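Local coordinates for galactofuranose-binding protein YtfQ (PDB 2VK2) that captures alpha- and beta-galactofuranose in the periplasm and serves as the solute-binding component of the ABC transporter YtfQRT-YjfF, at residues A[89-94]-A[139-144]; A[108-113]-A[146-151]; A[101-106]-A[271-276]; A[14-19]-A[247-252]. One frame throughout, in Å; residues are numbered along the deposited sequence. Where two conformers were deposited one is given.

Following the chain from the N terminus, residues 14-19 open the first helix and meet 247-252 far later, so interaction 4 closes a long loop that holds interactions 1 and 2 entirely. Interaction 1 begins next, at 89-94, and returns at 139-144; it crosses interactions 2 and 3, whose first segments fall within its span. Interaction 3, between 101-106 and 271-276, encloses interaction 2 and crosses interaction 4. In the fold, interaction 3 completes the edge of the first lobe's sheet, interaction 2 pairs two helices of the second lobe, interaction 1 bridges the lobes, and interaction 4 ties the first lobe to a hinge crossing. Galactofuranose touches interactions 1, 2 and 4.

Interaction 1: residues A[89-94]-A[139-144]; sequences LDRSID and GASVAI. With GZL (beta-D-galactofuranose), chain B.
Ser141 OG accepts the backbone N-H of Ser92, with 2.8 Å between Ser92 N and Ser141 OG and an almost straight bond (168°). The hydroxyl sits between its own backbone N and carbonyl carbon (chi1 70°), which places the oxygen beside Ser92 N and Arg91 CA. A water reinforces the junction. It donates to Ser92 O at 2.9 Å and accepts from Ser141 N, a first-turn N-H of helix 141-153.

The two segments come from the two lobes of a type I periplasmic binding protein. Residues 89-94 follow strand 86-89 of one lobe, and 139-144 start a helix of the other. Contact across the cleft is consistent with the closed, sugar-loaded state.

Deeper in the cleft Arg91 stretches out from CG to NE and passes Val142 at about a right angle, with Arg91 NE 3.7 Å from Val142 CG2. Ala140 CB approaches the guanidinium obliquely, 3.8 Å from Arg91 NH1. Two nitrogens of that group serve the galactofuranose: Arg91 NE donates to sugar O5 at 2.9 Å, and Arg91 NH2 to sugar O4. The O5 hydroxyl is gripped a second time, since it gives its own proton to Asp90 OD1 at 2.7 Å. Donor and acceptor roles at this oxygen are thus both filled by neighbouring residues of one loop. The backbone takes part as well, because sugar O6 donates to Asp90 O at 2.8 Å. Val142 CG1 packs 3.3 Å from that same Asp90 O, and Arg91 NH1 finds a further acceptor in Val67 O.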
# COMPACT_ATOMS: atom_id res chain seq x y z
N LEU A 89 -10.63 -2.17 -3.59
CA LEU A 89 -9.88 -2.23 -2.29
C LEU A 89 -8.45 -1.78 -2.51
O LEU A 89 -7.77 -2.24 -3.37
CB LEU A 89 -9.89 -3.67 -1.76
CG LEU A 89 -11.17 -4.22 -1.09
CD1 LEU A 89 -12.45 -4.17 -1.96
CD2 LEU A 89 -10.87 -5.64 -0.62
N ASP A 90 -8.09 -0.84 -1.63
CA ASP A 90 -6.68 -0.45 -1.33
C ASP A 90 -5.89 0.27 -2.43
O ASP A 90 -4.97 0.96 -2.13
CB ASP A 90 -5.90 -1.64 -0.69
CG ASP A 90 -5.28 -2.59 -1.69
OD1 ASP A 90 -4.43 -2.21 -2.45
OD2 ASP A 90 -5.60 -3.78 -1.64
N ARG A 91 -6.33 0.14 -3.67
CA ARG A 91 -5.88 1.04 -4.79
C ARG A 91 -7.11 1.54 -5.55
O ARG A 91 -8.13 0.96 -5.49
CB ARG A 91 -4.94 0.31 -5.74
CG ARG A 91 -3.68 -0.27 -5.01
CD ARG A 91 -2.66 -0.78 -5.98
NE ARG A 91 -1.52 -1.38 -5.18
CZ ARG A 91 -0.60 -2.17 -5.67
NH1 ARG A 91 -0.48 -2.43 -6.95
NH2 ARG A 91 0.28 -2.74 -4.87
N SER A 92 -6.86 2.64 -6.25
CA SER A 92 -7.92 3.33 -6.97
C SER A 92 -7.73 3.22 -8.48
O SER A 92 -6.66 2.85 -8.96
CB SER A 92 -7.94 4.80 -6.56
OG SER A 92 -8.28 4.95 -5.19
N ILE A 93 -8.78 3.55 -9.22
CA ILE A 93 -8.72 3.59 -10.67
C ILE A 93 -9.03 4.98 -11.18
O ILE A 93 -9.65 5.79 -10.48
CB ILE A 93 -9.65 2.53 -11.32
CG1 ILE A 93 -11.13 2.87 -11.08
CG2 ILE A 93 -9.32 1.14 -10.80
CD1 ILE A 93 -12.08 1.89 -11.75
N ASP A 94 -8.57 5.25 -12.39
CA ASP A 94 -8.82 6.51 -13.06
C ASP A 94 -9.80 6.27 -14.21
O ASP A 94 -9.41 5.83 -15.29
CB ASP A 94 -7.51 7.11 -13.58
CG ASP A 94 -7.66 8.52 -14.12
OD1 ASP A 94 -8.63 9.22 -13.74
OD2 ASP A 94 -6.80 8.94 -14.92
N GLY A 139 2.44 2.92 -12.02
CA GLY A 139 1.04 3.01 -12.41
C GLY A 139 0.03 2.75 -11.30
O GLY A 139 -1.15 3.03 -11.46
N ALA A 140 0.49 2.20 -10.17
CA ALA A 140 -0.38 1.99 -9.02
C ALA A 140 -0.79 3.35 -8.46
O ALA A 140 0.06 4.21 -8.26
CB ALA A 140 0.33 1.18 -7.95
N SER A 141 -2.08 3.54 -8.20
CA SER A 141 -2.56 4.83 -7.69
C SER A 141 -1.81 5.20 -6.42
O SER A 141 -1.46 6.37 -6.22
CB SER A 141 -4.06 4.79 -7.41
OG SER A 141 -4.37 3.98 -6.28
N VAL A 142 -1.55 4.21 -5.58
CA VAL A 142 -0.91 4.42 -4.29
C VAL A 142 0.54 4.90 -4.43
O VAL A 142 1.01 5.68 -3.61
CB VAL A 142 -0.99 3.16 -3.39
CG1 VAL A 142 -2.45 2.87 -3.03
CG2 VAL A 142 -0.35 1.96 -4.07
N ALA A 143 1.24 4.43 -5.47
CA ALA A 143 2.61 4.89 -5.74
C ALA A 143 2.60 6.33 -6.22
O ALA A 143 3.38 7.16 -5.76
CB ALA A 143 3.28 3.98 -6.75
N ILE A 144 1.70 6.64 -7.15
CA ILE A 144 1.54 8.00 -7.66
C ILE A 144 1.23 8.96 -6.52
O ILE A 144 1.83 10.03 -6.41
CB ILE A 144 0.43 8.05 -8.73
CG1 ILE A 144 0.86 7.27 -9.98
CG2 ILE A 144 0.09 9.49 -9.09
CD1 ILE A 144 -0.29 6.91 -10.91
C6 GZL B . -1.81 -0.14 -0.19
C5 GZL B . -1.28 -0.78 -1.25
C4 GZL B . 0.15 -1.28 -1.31
C3 GZL B . 0.99 -1.40 -0.07
C2 GZL B . 1.62 -2.57 -0.06
O6 GZL B . -3.07 0.30 -0.19
O5 GZL B . -2.02 -0.92 -2.35
O4 GZL B . 0.19 -2.60 -1.86
O3 GZL B . 1.13 -0.42 0.81
C1 GZL B . 1.18 -3.41 -1.21
O2 GZL B . 2.51 -3.03 0.82
O1 GZL B . 2.25 -3.69 -2.11
O HOH W 1 -4.16 1.48 -8.92

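Interaction 2: residues A[108-113]-A[146-151]; sequences DNILEG and RKKGFA. With GZL (beta-D-galactofuranose), chain B.
Glu112 and Arg146 meet between helices 109-124 and 141-153, which belong to the second lobe of the periplasmic binding protein fold. Their side chains meet at a slant, the carboxylate and guanidinium planes turned 42° apart. Arg146, extended from CG to NE after starting beside its backbone N, presents NE and NH2 side-on to one oxygen. Glu112 OE1 lies 2.8 Å from Arg146 NE and 3.0 Å from Arg146 NH2, both bonds being part of a salt bridge. OE1 lies in the guanidinium plane, whereas both nitrogens come from one face of the carboxylate; NE stands 39° out of the carboxylate plane. This double grip should restrict rotation of the guanidinium and direct its remaining edge to the sugar. There Arg146 NH1 donates to galactofuranose O3 at 3.0 Å, with a weak second bond from NH2. Glu112 thus probably acts as a second-shell residue that positions Arg146, which binds the sugar.

Away from the pocket the helices press together through glycines. Their axes come within 6.5 Å and cross at -44°, an approach made possible by the absence of side chains at Gly113 and Gly149. Gly149 CA gives a C-H contact to Ile110 O at 3.3 Å, while Ile110 CG2 packs on the same alpha carbon. At the outer margin, Ile110 CD1 lies beside the end of the extended Lys148 chain. Phe150, whose ring stacks with that of Tyr196 and touches Ile116 and Leu120 farther along helix 109-124, brings its CA to 3.4 Å from Gly113 O and its ring edge to that oxygen.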
# COMPACT_ATOMS: atom_id res chain seq x y z
N ASP A 108 -6.07 7.58 2.52
CA ASP A 108 -5.67 8.77 1.78
C ASP A 108 -4.16 8.63 1.60
O ASP A 108 -3.39 8.88 2.51
CB ASP A 108 -6.03 10.02 2.58
CG ASP A 108 -5.60 11.31 1.90
OD1 ASP A 108 -4.79 11.27 0.96
OD2 ASP A 108 -6.08 12.38 2.34
N ASN A 109 -3.76 8.19 0.41
CA ASN A 109 -2.37 7.84 0.16
C ASN A 109 -1.48 9.06 -0.05
O ASN A 109 -0.27 9.01 0.19
CB ASN A 109 -2.27 6.87 -1.01
CG ASN A 109 -3.15 5.65 -0.82
OD1 ASN A 109 -2.95 4.86 0.10
ND2 ASN A 109 -4.14 5.50 -1.68
N ILE A 110 -2.09 10.17 -0.46
CA ILE A 110 -1.38 11.45 -0.50
C ILE A 110 -1.02 11.84 0.93
O ILE A 110 0.13 12.21 1.21
CB ILE A 110 -2.22 12.56 -1.17
CG1 ILE A 110 -2.55 12.18 -2.62
CG2 ILE A 110 -1.47 13.88 -1.12
CD1 ILE A 110 -3.37 13.21 -3.37
N LEU A 111 -1.98 11.73 1.84
CA LEU A 111 -1.74 11.99 3.26
C LEU A 111 -0.62 11.11 3.83
O LEU A 111 0.22 11.60 4.59
CB LEU A 111 -3.01 11.79 4.09
CG LEU A 111 -2.86 11.88 5.61
CD1 LEU A 111 -2.42 13.29 6.03
CD2 LEU A 111 -4.16 11.49 6.29
N GLU A 112 -0.61 9.83 3.49
CA GLU A 112 0.44 8.93 3.97
C GLU A 112 1.83 9.47 3.61
O GLU A 112 2.73 9.50 4.45
CB GLU A 112 0.27 7.54 3.39
CG GLU A 112 -0.93 6.77 3.91
CD GLU A 112 -1.13 5.46 3.17
OE1 GLU A 112 -0.84 5.43 1.96
OE2 GLU A 112 -1.57 4.47 3.80
N GLY A 113 2.00 9.89 2.36
CA GLY A 113 3.26 10.48 1.91
C GLY A 113 3.58 11.78 2.62
O GLY A 113 4.73 12.03 2.99
N ARG A 146 1.53 8.49 -3.08
CA ARG A 146 2.57 8.56 -2.05
C ARG A 146 3.77 9.38 -2.51
O ARG A 146 4.38 10.08 -1.71
CB ARG A 146 3.00 7.16 -1.62
CG ARG A 146 1.97 6.50 -0.75
CD ARG A 146 2.24 5.03 -0.55
NE ARG A 146 1.18 4.45 0.27
CZ ARG A 146 1.01 3.14 0.44
NH1 ARG A 146 1.82 2.28 -0.16
NH2 ARG A 146 0.00 2.70 1.19
N LYS A 147 4.09 9.31 -3.80
CA LYS A 147 5.13 10.17 -4.37
C LYS A 147 4.72 11.64 -4.25
O LYS A 147 5.51 12.46 -3.79
CB LYS A 147 5.39 9.80 -5.83
CG LYS A 147 6.45 10.67 -6.49
CD LYS A 147 6.98 10.03 -7.77
CE LYS A 147 8.11 10.85 -8.37
NZ LYS A 147 9.21 11.12 -7.39
N LYS A 148 3.49 11.95 -4.64
CA LYS A 148 2.99 13.33 -4.60
C LYS A 148 2.95 13.89 -3.18
O LYS A 148 3.36 15.02 -2.94
CB LYS A 148 1.59 13.43 -5.23
CG LYS A 148 1.01 14.85 -5.21
CD LYS A 148 -0.43 14.89 -5.70
CE LYS A 148 -1.05 16.27 -5.50
NZ LYS A 148 -2.54 16.23 -5.63
N GLY A 149 2.43 13.10 -2.24
CA GLY A 149 2.29 13.57 -0.86
C GLY A 149 3.62 13.94 -0.22
O GLY A 149 3.74 14.99 0.42
N PHE A 150 4.61 13.09 -0.40
CA PHE A 150 5.95 13.34 0.12
C PHE A 150 6.57 14.56 -0.56
O PHE A 150 7.13 15.42 0.11
CB PHE A 150 6.82 12.10 -0.10
CG PHE A 150 8.22 12.23 0.46
CD1 PHE A 150 8.48 11.97 1.80
CD2 PHE A 150 9.27 12.59 -0.37
CE1 PHE A 150 9.77 12.08 2.30
CE2 PHE A 150 10.56 12.70 0.13
CZ PHE A 150 10.81 12.44 1.47
N ALA A 151 6.45 14.62 -1.88
CA ALA A 151 6.99 15.74 -2.67
C ALA A 151 6.43 17.08 -2.22
O ALA A 151 7.17 18.06 -2.09
CB ALA A 151 6.71 15.52 -4.15
C6 GZL B . -1.81 -0.14 -0.19
C5 GZL B . -1.28 -0.78 -1.25
C4 GZL B . 0.15 -1.28 -1.31
C3 GZL B . 0.99 -1.40 -0.07
C2 GZL B . 1.62 -2.57 -0.06
O6 GZL B . -3.07 0.30 -0.19
O5 GZL B . -2.02 -0.92 -2.35
O4 GZL B . 0.19 -2.60 -1.86
O3 GZL B . 1.13 -0.42 0.81
C1 GZL B . 1.18 -3.41 -1.21
O2 GZL B . 2.51 -3.03 0.82
O1 GZL B . 2.25 -3.69 -2.11

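Interaction 3: residues A[101-106]-A[271-276]; sequences YMTTVT and KLTLTK
Two parallel strands, 103-106 and 272-274, form one margin of the sheet in the first lobe of this periplasmic binding protein, where 272-274 is the outermost strand. Both run on toward the other lobe, the first into helix 109-124 and the second into strand 278-280, so the pairing lies close to two of the lobe crossings.

Thr104 and Thr106 do the bonding on one strand. Thr104 N donates to Lys271 O and Thr104 O accepts from Thr273 N at 2.8 Å; Thr106 N then donates to Thr273 O, and Thr106 O accepts from Thr275 N at 2.9 Å. On the face that carries Thr104, Thr106, Leu272 and Leu274, the methyl Thr106 CG2 meets Leu272 CD1 at 3.6 Å. On the other face Val105 and Thr273 lie side by side and point the same way. The hydroxyls Thr103 OG1 and Thr273 OG1 approach to 2.9 Å, while Thr103 OG1 has its stronger partner in Glu270 O.

Lys271 closes the start of the pair. Bends at chi2 (59°) and chi3 (60°) fold the chain back, bringing Lys271 CD obliquely to within 3.5 Å of Tyr101 CE1. The ammonium reaches over the face of the ring in a cation-pi arrangement, with Lys271 NZ 5.0 Å from the Tyr101 ring centroid. Lys271 NZ also donates to Tyr101 O at 2.7 Å, weakly to Met102 O, and to Lys98 O beyond the segment. Near the ring plane of Tyr101, a water bonds to Tyr101 OH and Thr104 OG1 and donates to Lys271 O across 2.7 Å.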
# COMPACT_ATOMS: atom_id res chain seq x y z
N TYR A 101 -18.21 1.50 -10.53
CA TYR A 101 -17.94 0.77 -9.29
C TYR A 101 -18.70 1.42 -8.14
O TYR A 101 -19.10 2.57 -8.23
CB TYR A 101 -16.44 0.72 -9.00
CG TYR A 101 -15.83 2.08 -8.75
CD1 TYR A 101 -15.75 2.60 -7.47
CD2 TYR A 101 -15.35 2.85 -9.81
CE1 TYR A 101 -15.21 3.84 -7.23
CE2 TYR A 101 -14.80 4.10 -9.58
CZ TYR A 101 -14.73 4.59 -8.28
OH TYR A 101 -14.19 5.82 -8.02
N MET A 102 -18.86 0.67 -7.05
CA MET A 102 -19.66 1.13 -5.91
C MET A 102 -18.88 2.10 -5.04
O MET A 102 -19.33 3.22 -4.79
CB MET A 102 -20.09 -0.07 -5.07
CG MET A 102 -20.98 -1.06 -5.81
SD MET A 102 -22.65 -0.43 -6.06
CE MET A 102 -23.34 -0.77 -4.44
N THR A 103 -17.72 1.66 -4.57
CA THR A 103 -16.88 2.48 -3.71
C THR A 103 -15.44 2.01 -3.81
O THR A 103 -15.17 0.91 -4.31
CB THR A 103 -17.34 2.41 -2.24
OG1 THR A 103 -16.67 3.42 -1.47
CG2 THR A 103 -17.05 1.04 -1.63
N THR A 104 -14.52 2.86 -3.36
CA THR A 104 -13.13 2.48 -3.14
C THR A 104 -12.86 2.57 -1.65
O THR A 104 -13.06 3.62 -1.04
CB THR A 104 -12.15 3.41 -3.88
OG1 THR A 104 -12.49 3.48 -5.26
CG2 THR A 104 -10.72 2.91 -3.74
N VAL A 105 -12.45 1.45 -1.05
CA VAL A 105 -12.00 1.43 0.33
C VAL A 105 -10.49 1.58 0.32
O VAL A 105 -9.79 0.76 -0.26
CB VAL A 105 -12.38 0.12 1.04
CG1 VAL A 105 -11.96 0.18 2.52
CG2 VAL A 105 -13.87 -0.14 0.92
N THR A 106 -9.98 2.64 0.95
CA THR A 106 -8.58 2.98 0.80
C THR A 106 -8.17 4.00 1.84
O THR A 106 -9.00 4.71 2.40
CB THR A 106 -8.31 3.55 -0.62
OG1 THR A 106 -6.92 3.86 -0.79
CG2 THR A 106 -9.14 4.81 -0.87
N LYS A 271 -18.85 7.08 -2.40
CA LYS A 271 -17.94 6.68 -3.48
C LYS A 271 -16.51 6.43 -2.98
O LYS A 271 -15.79 5.63 -3.56
CB LYS A 271 -17.94 7.73 -4.59
CG LYS A 271 -17.25 7.30 -5.90
CD LYS A 271 -17.86 6.05 -6.54
CE LYS A 271 -19.32 6.24 -6.90
NZ LYS A 271 -19.86 5.08 -7.66
N LEU A 272 -16.13 7.13 -1.91
CA LEU A 272 -14.81 6.97 -1.31
C LEU A 272 -14.98 6.64 0.17
O LEU A 272 -15.59 7.39 0.92
CB LEU A 272 -14.00 8.26 -1.47
CG LEU A 272 -12.58 8.28 -0.88
CD1 LEU A 272 -11.70 7.23 -1.55
CD2 LEU A 272 -11.96 9.66 -1.03
N THR A 273 -14.43 5.49 0.57
CA THR A 273 -14.49 5.02 1.95
C THR A 273 -13.07 5.04 2.52
O THR A 273 -12.27 4.14 2.25
CB THR A 273 -15.08 3.60 2.01
OG1 THR A 273 -16.36 3.59 1.36
CG2 THR A 273 -15.24 3.15 3.46
N LEU A 274 -12.75 6.08 3.28
CA LEU A 274 -11.39 6.28 3.77
C LEU A 274 -11.11 5.53 5.07
O LEU A 274 -11.95 5.48 5.96
CB LEU A 274 -11.09 7.77 3.98
CG LEU A 274 -10.90 8.62 2.72
CD1 LEU A 274 -10.67 10.07 3.11
CD2 LEU A 274 -9.75 8.10 1.87
N THR A 275 -9.91 4.95 5.15
CA THR A 275 -9.40 4.38 6.39
C THR A 275 -8.45 5.38 7.04
O THR A 275 -8.01 6.34 6.39
CB THR A 275 -8.67 3.05 6.13
OG1 THR A 275 -7.55 3.28 5.26
CG2 THR A 275 -9.61 2.04 5.47
N LYS A 276 -8.13 5.17 8.31
CA LYS A 276 -7.34 6.11 9.10
C LYS A 276 -5.83 5.88 8.96
O LYS A 276 -5.37 4.74 9.00
CB LYS A 276 -7.73 6.01 10.58
CG LYS A 276 -6.97 6.97 11.50
CD LYS A 276 -7.48 6.93 12.94
CE LYS A 276 -8.86 7.57 13.09
NZ LYS A 276 -8.89 8.98 12.62
O HOH W 2 -13.73 6.12 -5.25

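Interaction 4: residues A[14-19]-A[247-252]; sequences SGWRAA and LTPNMA. With GZL (beta-D-galactofuranose), chain B.
Trp16 extends from the first turn of helix 15-31 to Leu247, where the chain crosses from strand 243-246 of one lobe to helix 252-265 of the other, a hinge crossing of the two-lobed periplasmic binding protein fold. At its base, Trp16 CB is 3.7 Å from galactofuranose O2. CG stands opposite the backbone N (chi1 -178°), which sets the indole against Leu247. Over the five-membered ring of Trp16 sits Leu247 CD2, a CH-pi contact 3.7 Å from the centroid; the sugar's C6 lies over the same face, toward the rim. At the edge, Trp16 NE1 donates to Leu247 O at 3.0 Å. The oxygen lies in the indole plane, NE1 stands 61° above the plane of the Leu247 carbonyl, and the bond is bent at the hydrogen (142°). Farther round the edge, Trp16 CZ2 meets Thr248 O at 3.3 Å, and CH2 ends against Met251 CG at 4.0 Å. With edge and face both engaged, the indole should have little freedom to rotate.

One helical turn on, Ala19 CB packs on Pro249 CB at 3.9 Å. The proline follows Thr248, whose OG1 accepts from Asn250 N in an ST turn.

The helix start also holds the sugar. Ser14 OG caps the helix by accepting from Arg17 N, and it donates to galactofuranose O2 at 2.9 Å. Arg17, bent at chi3, is held by salt bridges to Glu13, Glu20 and Asp90. Trp16 CZ3 lies over one face of the guanidinium, near its rim, and Arg17 NH2 donates to the sugar's O4 at 3.0 Å.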
# COMPACT_ATOMS: atom_id res chain seq x y z
N SER A 14 3.86 -8.11 -0.72
CA SER A 14 4.27 -7.57 0.57
C SER A 14 3.59 -8.28 1.72
O SER A 14 2.56 -8.93 1.55
CB SER A 14 3.94 -6.08 0.63
OG SER A 14 2.56 -5.89 0.82
N GLY A 15 4.16 -8.13 2.92
CA GLY A 15 3.55 -8.66 4.13
C GLY A 15 2.21 -8.01 4.41
O GLY A 15 1.32 -8.64 4.97
N TRP A 16 2.06 -6.75 4.02
CA TRP A 16 0.79 -6.06 4.17
C TRP A 16 -0.30 -6.74 3.34
O TRP A 16 -1.40 -6.97 3.85
CB TRP A 16 0.88 -4.57 3.80
CG TRP A 16 -0.43 -3.91 4.03
CD1 TRP A 16 -0.86 -3.32 5.18
CD2 TRP A 16 -1.52 -3.83 3.10
NE1 TRP A 16 -2.14 -2.86 5.02
CE2 TRP A 16 -2.57 -3.17 3.76
CE3 TRP A 16 -1.70 -4.26 1.78
CZ2 TRP A 16 -3.79 -2.91 3.13
CZ3 TRP A 16 -2.92 -4.00 1.16
CH2 TRP A 16 -3.95 -3.34 1.84
N ARG A 17 -0.02 -7.04 2.08
CA ARG A 17 -1.05 -7.63 1.23
C ARG A 17 -1.40 -9.04 1.69
O ARG A 17 -2.56 -9.45 1.62
CB ARG A 17 -0.66 -7.63 -0.25
CG ARG A 17 -1.85 -8.03 -1.15
CD ARG A 17 -1.66 -7.67 -2.61
NE ARG A 17 -1.51 -6.23 -2.77
CZ ARG A 17 -2.50 -5.34 -2.76
NH1 ARG A 17 -3.76 -5.72 -2.64
NH2 ARG A 17 -2.21 -4.06 -2.88
N ALA A 18 -0.41 -9.78 2.18
CA ALA A 18 -0.67 -11.10 2.76
C ALA A 18 -1.65 -10.98 3.93
O ALA A 18 -2.56 -11.79 4.06
CB ALA A 18 0.63 -11.75 3.21
N ALA A 19 -1.46 -9.96 4.77
CA ALA A 19 -2.37 -9.70 5.87
C ALA A 19 -3.76 -9.29 5.37
O ALA A 19 -4.76 -9.71 5.93
CB ALA A 19 -1.80 -8.62 6.80
N LEU A 247 -1.20 1.39 7.91
CA LEU A 247 -2.29 1.16 6.96
C LEU A 247 -3.04 -0.08 7.42
O LEU A 247 -2.45 -1.15 7.52
CB LEU A 247 -1.72 0.93 5.56
CG LEU A 247 -2.72 0.55 4.47
CD1 LEU A 247 -3.65 1.72 4.16
CD2 LEU A 247 -1.99 0.10 3.22
N THR A 248 -4.34 0.05 7.69
CA THR A 248 -5.10 -1.11 8.13
C THR A 248 -5.12 -2.19 7.05
O THR A 248 -5.36 -1.89 5.89
CB THR A 248 -6.55 -0.76 8.54
OG1 THR A 248 -7.20 -1.95 9.00
CG2 THR A 248 -7.34 -0.17 7.37
N PRO A 249 -4.83 -3.45 7.42
CA PRO A 249 -5.07 -4.53 6.48
C PRO A 249 -6.55 -4.82 6.23
O PRO A 249 -6.88 -5.51 5.28
CB PRO A 249 -4.40 -5.75 7.15
CG PRO A 249 -3.53 -5.18 8.21
CD PRO A 249 -4.21 -3.94 8.66
N ASN A 250 -7.44 -4.29 7.08
CA ASN A 250 -8.86 -4.56 6.96
C ASN A 250 -9.55 -3.64 5.95
O ASN A 250 -10.35 -2.76 6.31
CB ASN A 250 -9.55 -4.49 8.32
CG ASN A 250 -10.95 -5.09 8.30
OD1 ASN A 250 -11.40 -5.59 7.26
ND2 ASN A 250 -11.63 -5.04 9.43
N MET A 251 -9.24 -3.87 4.69
CA MET A 251 -9.90 -3.19 3.58
C MET A 251 -11.18 -3.92 3.20
O MET A 251 -12.14 -3.30 2.75
CB MET A 251 -8.96 -3.11 2.38
CG MET A 251 -7.72 -2.28 2.65
SD MET A 251 -8.11 -0.52 2.71
CE MET A 251 -6.55 0.15 3.28
N ALA A 252 -11.20 -5.24 3.39
CA ALA A 252 -12.35 -6.05 3.01
C ALA A 252 -13.56 -5.82 3.92
O ALA A 252 -14.70 -5.84 3.44
CB ALA A 252 -11.98 -7.53 2.99
C6 GZL B . -1.81 -0.14 -0.19
C5 GZL B . -1.28 -0.78 -1.25
C4 GZL B . 0.15 -1.28 -1.31
C3 GZL B . 0.99 -1.40 -0.07
C2 GZL B . 1.62 -2.57 -0.06
O6 GZL B . -3.07 0.30 -0.19
O5 GZL B . -2.02 -0.92 -2.35
O4 GZL B . 0.19 -2.60 -1.86
O3 GZL B . 1.13 -0.42 0.81
C1 GZL B . 1.18 -3.41 -1.21
O2 GZL B . 2.51 -3.03 0.82
O1 GZL B . 2.25 -3.69 -2.11